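Local atomic coordinates of similar to hydroxylamine oxidoreductase (Kuenenia stuttgartiensis, PDB entry 6H5L), a protein that probably works as a multiheme c-type cytochrome reductase, related to hydroxylamine oxidoreductase, within a 60-heme complex of an anammox bacterium. Residues 183-192 with 439-450. Numbering follows the deposited sequence.
Sequences WYAEAARRGY and ILGVYGMFLQMQ. With HEC (heme c), chain F.
W183 lies with one face of its six-membered ring under the backbone of Y443, a CH-pi contact in which Y443 CA stands 4.1 Å from the ring centroid. Next to it, Y443 CB meets W183 CE3 at 3.5 Å, while V442 CG1 approaches CZ2 and CH2 of the indole. With chi1 at 54°, the indole CG sits between the backbone N and the carbonyl carbon, and the ring system reaches out along 442-446. There F446 presents a face to it: W183 NE1 lies 3.5 Å from F446 CG, with the two ring planes inclined at 39°. Both aromatics also touch the heme, W183 NE1 through methyl CMB and F446 CE2 against C2B at 3.5 Å. This heme carries a water on its iron, 2.1 Å from FE, consistent with an axial position where a small ligand could bind. With an alanine here in place of the tryptophan, Y443, F446 and the heme methyl would probably lose the surface they share, and the F446 ring would be freer to turn.

Farther along, contacts between aliphatic groups take over. L447 CD2 rests on E186 CG at 3.7 Å and beside A187, and its CD1 touches CD2 of Y192.

The charges join the helix end to acids beyond it. R190 NE gives E186 OE1 a nearly straight salt-bridge bond (3.1 Å, 175°), and R189 NH1 donates to E186 OE2, completing the network; R189 NH2 also pairs with D407. M449 CG covers the R190 guanidinium, 3.4 Å from CZ. D401 pairs with R190 NH1 and accepts from Q450 N, linking the two segments.

The contact thus sets the end of helix 182-189, closed by a Schellman motif at G191, against the short helix 443-446; helix 455-476 backs V442 and M445, and M492 of the second subunit packs on L447.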
# COMPACT_ATOMS: atom_id res chain seq x y z
N TRP A 183 -59.40 24.16 -10.54
CA TRP A 183 -58.70 25.43 -10.40
C TRP A 183 -57.39 25.49 -11.18
O TRP A 183 -56.76 26.55 -11.22
CB TRP A 183 -58.44 25.74 -8.92
CG TRP A 183 -57.73 24.66 -8.17
CD1 TRP A 183 -56.38 24.48 -8.06
CD2 TRP A 183 -58.34 23.62 -7.39
NE1 TRP A 183 -56.11 23.38 -7.27
CE2 TRP A 183 -57.30 22.84 -6.85
CE3 TRP A 183 -59.66 23.26 -7.10
CZ2 TRP A 183 -57.54 21.73 -6.03
CZ3 TRP A 183 -59.90 22.17 -6.29
CH2 TRP A 183 -58.84 21.41 -5.77
N TYR A 184 -56.97 24.39 -11.80
CA TYR A 184 -55.83 24.44 -12.70
C TYR A 184 -56.20 25.16 -14.00
O TYR A 184 -55.53 26.11 -14.41
CB TYR A 184 -55.31 23.03 -12.99
CG TYR A 184 -53.99 22.98 -13.74
CD1 TYR A 184 -53.94 23.18 -15.12
CD2 TYR A 184 -52.80 22.70 -13.08
CE1 TYR A 184 -52.74 23.13 -15.81
CE2 TYR A 184 -51.59 22.64 -13.76
CZ TYR A 184 -51.57 22.86 -15.13
OH TYR A 184 -50.39 22.81 -15.82
N ALA A 185 -57.27 24.70 -14.65
CA ALA A 185 -57.71 25.33 -15.89
C ALA A 185 -58.19 26.76 -15.66
O ALA A 185 -58.00 27.64 -16.51
CB ALA A 185 -58.81 24.50 -16.54
N GLU A 186 -58.83 27.01 -14.51
CA GLU A 186 -59.31 28.35 -14.21
C GLU A 186 -58.15 29.33 -14.09
O GLU A 186 -58.22 30.45 -14.60
CB GLU A 186 -60.13 28.33 -12.92
CG GLU A 186 -60.78 29.67 -12.57
CD GLU A 186 -61.83 30.09 -13.58
OE1 GLU A 186 -61.64 31.14 -14.23
OE2 GLU A 186 -62.85 29.38 -13.72
N ALA A 187 -57.07 28.93 -13.42
CA ALA A 187 -55.89 29.78 -13.34
C ALA A 187 -55.32 30.07 -14.73
O ALA A 187 -54.87 31.19 -15.00
CB ALA A 187 -54.83 29.14 -12.45
N ALA A 188 -55.35 29.08 -15.62
CA ALA A 188 -54.90 29.30 -16.99
C ALA A 188 -55.85 30.21 -17.76
O ALA A 188 -55.41 30.98 -18.61
CB ALA A 188 -54.75 27.96 -17.71
N ARG A 189 -57.15 30.13 -17.47
CA ARG A 189 -58.11 31.03 -18.09
C ARG A 189 -57.77 32.48 -17.78
O ARG A 189 -57.92 33.36 -18.64
CB ARG A 189 -59.52 30.72 -17.60
CG ARG A 189 -60.25 29.62 -18.36
CD ARG A 189 -61.53 29.27 -17.61
NE ARG A 189 -62.72 29.32 -18.46
CZ ARG A 189 -63.96 29.27 -17.99
NH1 ARG A 189 -64.17 29.18 -16.68
NH2 ARG A 189 -65.00 29.32 -18.82
N ARG A 190 -57.34 32.76 -16.55
CA ARG A 190 -57.10 34.12 -16.09
C ARG A 190 -55.68 34.60 -16.37
O ARG A 190 -55.33 35.71 -15.95
CB ARG A 190 -57.40 34.22 -14.60
CG ARG A 190 -58.71 33.54 -14.22
CD ARG A 190 -59.25 34.03 -12.90
NE ARG A 190 -60.63 33.60 -12.71
CZ ARG A 190 -61.52 34.26 -11.97
NH1 ARG A 190 -62.76 33.80 -11.86
NH2 ARG A 190 -61.17 35.38 -11.35
N GLY A 191 -54.87 33.81 -17.06
CA GLY A 191 -53.52 34.21 -17.41
C GLY A 191 -52.44 33.79 -16.45
O GLY A 191 -51.32 34.32 -16.53
N TYR A 192 -52.72 32.85 -15.54
CA TYR A 192 -51.73 32.37 -14.58
C TYR A 192 -51.37 30.91 -14.82
O TYR A 192 -51.10 30.16 -13.88
CB TYR A 192 -52.23 32.55 -13.15
CG TYR A 192 -52.86 33.90 -12.87
CD1 TYR A 192 -52.10 35.06 -12.91
CD2 TYR A 192 -54.21 34.00 -12.56
CE1 TYR A 192 -52.67 36.30 -12.65
CE2 TYR A 192 -54.79 35.23 -12.31
CZ TYR A 192 -54.02 36.37 -12.35
OH TYR A 192 -54.59 37.60 -12.10
N ILE A 439 -60.53 18.41 0.78
CA ILE A 439 -60.28 18.12 -0.64
C ILE A 439 -60.82 19.21 -1.55
O ILE A 439 -60.00 19.98 -1.97
CB ILE A 439 -60.67 16.71 -1.10
CG1 ILE A 439 -60.46 15.66 -0.02
CG2 ILE A 439 -59.89 16.40 -2.36
CD1 ILE A 439 -59.08 15.65 0.54
N LEU A 440 -62.13 19.37 -1.69
CA LEU A 440 -62.53 20.29 -2.75
C LEU A 440 -62.63 21.75 -2.31
O LEU A 440 -62.83 22.62 -3.17
CB LEU A 440 -63.85 19.84 -3.37
CG LEU A 440 -63.71 18.57 -4.20
CD1 LEU A 440 -64.94 18.32 -5.06
CD2 LEU A 440 -62.45 18.61 -5.05
N GLY A 441 -62.50 22.05 -1.02
CA GLY A 441 -62.50 23.43 -0.59
C GLY A 441 -61.16 24.12 -0.62
O GLY A 441 -61.06 25.29 -0.25
N VAL A 442 -60.11 23.43 -1.08
CA VAL A 442 -58.75 23.95 -1.00
C VAL A 442 -58.39 24.86 -2.15
O VAL A 442 -57.25 25.33 -2.22
CB VAL A 442 -57.76 22.76 -0.91
CG1 VAL A 442 -57.49 22.18 -2.30
CG2 VAL A 442 -56.48 23.16 -0.20
N TYR A 443 -59.33 25.15 -3.06
CA TYR A 443 -59.00 25.91 -4.26
C TYR A 443 -58.39 27.27 -3.92
O TYR A 443 -57.49 27.74 -4.63
CB TYR A 443 -60.24 26.09 -5.13
CG TYR A 443 -61.32 26.94 -4.49
CD1 TYR A 443 -62.25 26.38 -3.63
CD2 TYR A 443 -61.40 28.30 -4.76
CE1 TYR A 443 -63.23 27.15 -3.05
CE2 TYR A 443 -62.38 29.08 -4.18
CZ TYR A 443 -63.29 28.50 -3.32
OH TYR A 443 -64.27 29.28 -2.74
N GLY A 444 -58.86 27.90 -2.85
CA GLY A 444 -58.33 29.19 -2.45
C GLY A 444 -56.87 29.16 -2.06
O GLY A 444 -56.21 30.21 -2.08
N MET A 445 -56.35 27.99 -1.69
CA MET A 445 -54.92 27.84 -1.46
C MET A 445 -54.12 28.13 -2.72
O MET A 445 -52.97 28.58 -2.64
CB MET A 445 -54.63 26.41 -0.98
CG MET A 445 -53.58 26.29 0.09
SD MET A 445 -54.28 26.49 1.74
CE MET A 445 -52.82 26.27 2.74
N PHE A 446 -54.71 27.89 -3.89
CA PHE A 446 -54.00 27.90 -5.17
C PHE A 446 -54.29 29.14 -6.00
O PHE A 446 -53.39 29.66 -6.66
CB PHE A 446 -54.37 26.66 -5.98
CG PHE A 446 -54.06 25.34 -5.30
CD1 PHE A 446 -54.81 24.91 -4.22
CD2 PHE A 446 -53.04 24.54 -5.77
CE1 PHE A 446 -54.52 23.71 -3.59
CE2 PHE A 446 -52.75 23.33 -5.15
CZ PHE A 446 -53.49 22.92 -4.06
N LEU A 447 -55.53 29.63 -5.98
CA LEU A 447 -55.96 30.69 -6.87
C LEU A 447 -56.88 31.65 -6.12
O LEU A 447 -57.70 31.22 -5.31
CB LEU A 447 -56.68 30.12 -8.10
CG LEU A 447 -57.34 31.11 -9.07
CD1 LEU A 447 -56.31 32.02 -9.70
CD2 LEU A 447 -58.12 30.35 -10.14
N GLN A 448 -56.74 32.94 -6.41
CA GLN A 448 -57.59 33.97 -5.84
C GLN A 448 -58.43 34.59 -6.95
O GLN A 448 -57.89 35.19 -7.88
CB GLN A 448 -56.77 35.05 -5.13
CG GLN A 448 -57.61 36.20 -4.60
CD GLN A 448 -58.63 35.75 -3.57
OE1 GLN A 448 -58.42 34.77 -2.86
NE2 GLN A 448 -59.74 36.47 -3.48
N MET A 449 -59.74 34.42 -6.86
CA MET A 449 -60.69 35.00 -7.80
C MET A 449 -61.30 36.26 -7.18
O MET A 449 -60.85 36.74 -6.14
CB MET A 449 -61.73 33.95 -8.19
CG MET A 449 -61.15 32.77 -8.94
SD MET A 449 -62.36 31.49 -9.29
CE MET A 449 -62.84 31.05 -7.62
N GLN A 450 -62.33 36.80 -7.83
CA GLN A 450 -62.92 38.07 -7.40
C GLN A 450 -63.63 37.86 -6.07
O GLN A 450 -64.76 37.37 -6.02
CB GLN A 450 -63.87 38.59 -8.46
CG GLN A 450 -64.13 40.08 -8.39
CD GLN A 450 -62.91 40.89 -8.79
OE1 GLN A 450 -62.15 41.36 -7.94
NE2 GLN A 450 -62.72 41.07 -10.10
FE HEC F . -49.55 18.36 -5.69
CHA HEC F . -50.92 16.23 -3.43
CHB HEC F . -52.50 18.99 -7.10
CHC HEC F . -48.26 21.31 -7.08
CHD HEC F . -46.40 17.43 -4.87
NA HEC F . -51.38 17.71 -5.33
C1A HEC F . -51.77 16.84 -4.33
C2A HEC F . -53.22 16.72 -4.41
C3A HEC F . -53.64 17.48 -5.42
C4A HEC F . -52.50 18.12 -6.03
CMA HEC F . -55.11 17.65 -5.87
CAA HEC F . -54.13 15.87 -3.50
CBA HEC F . -53.75 14.40 -3.60
CGA HEC F . -54.54 13.75 -4.71
O1A HEC F . -53.90 13.12 -5.58
O2A HEC F . -55.79 13.88 -4.72
NB HEC F . -50.23 19.87 -6.94
C1B HEC F . -51.56 19.98 -7.28
C2B HEC F . -51.78 21.30 -7.83
C3B HEC F . -50.59 21.96 -7.83
C4B HEC F . -49.61 21.05 -7.27
CMB HEC F . -53.19 21.74 -8.31
CAB HEC F . -50.18 23.39 -8.30
CBB HEC F . -51.12 24.10 -9.30
NC HEC F . -47.67 19.21 -5.97
C1C HEC F . -47.36 20.46 -6.49
C2C HEC F . -45.96 20.74 -6.19
C3C HEC F . -45.42 19.62 -5.68
C4C HEC F . -46.50 18.67 -5.47
CMC HEC F . -45.19 21.97 -6.73
CAC HEC F . -43.95 19.38 -5.27
CBC HEC F . -43.51 20.36 -4.16
ND HEC F . -48.77 17.03 -4.34
C1D HEC F . -47.41 16.79 -4.19
C2D HEC F . -47.23 15.76 -3.20
C3D HEC F . -48.65 15.37 -2.74
C4D HEC F . -49.54 16.22 -3.50
CMD HEC F . -45.88 15.18 -2.72
CAD HEC F . -49.07 14.32 -1.69
CBD HEC F . -48.34 14.53 -0.38
CGD HEC F . -48.78 13.47 0.60
O1D HEC F . -49.77 12.77 0.30
O2D HEC F . -48.14 13.34 1.68
O HOH W 1 -49.57 19.58 -3.97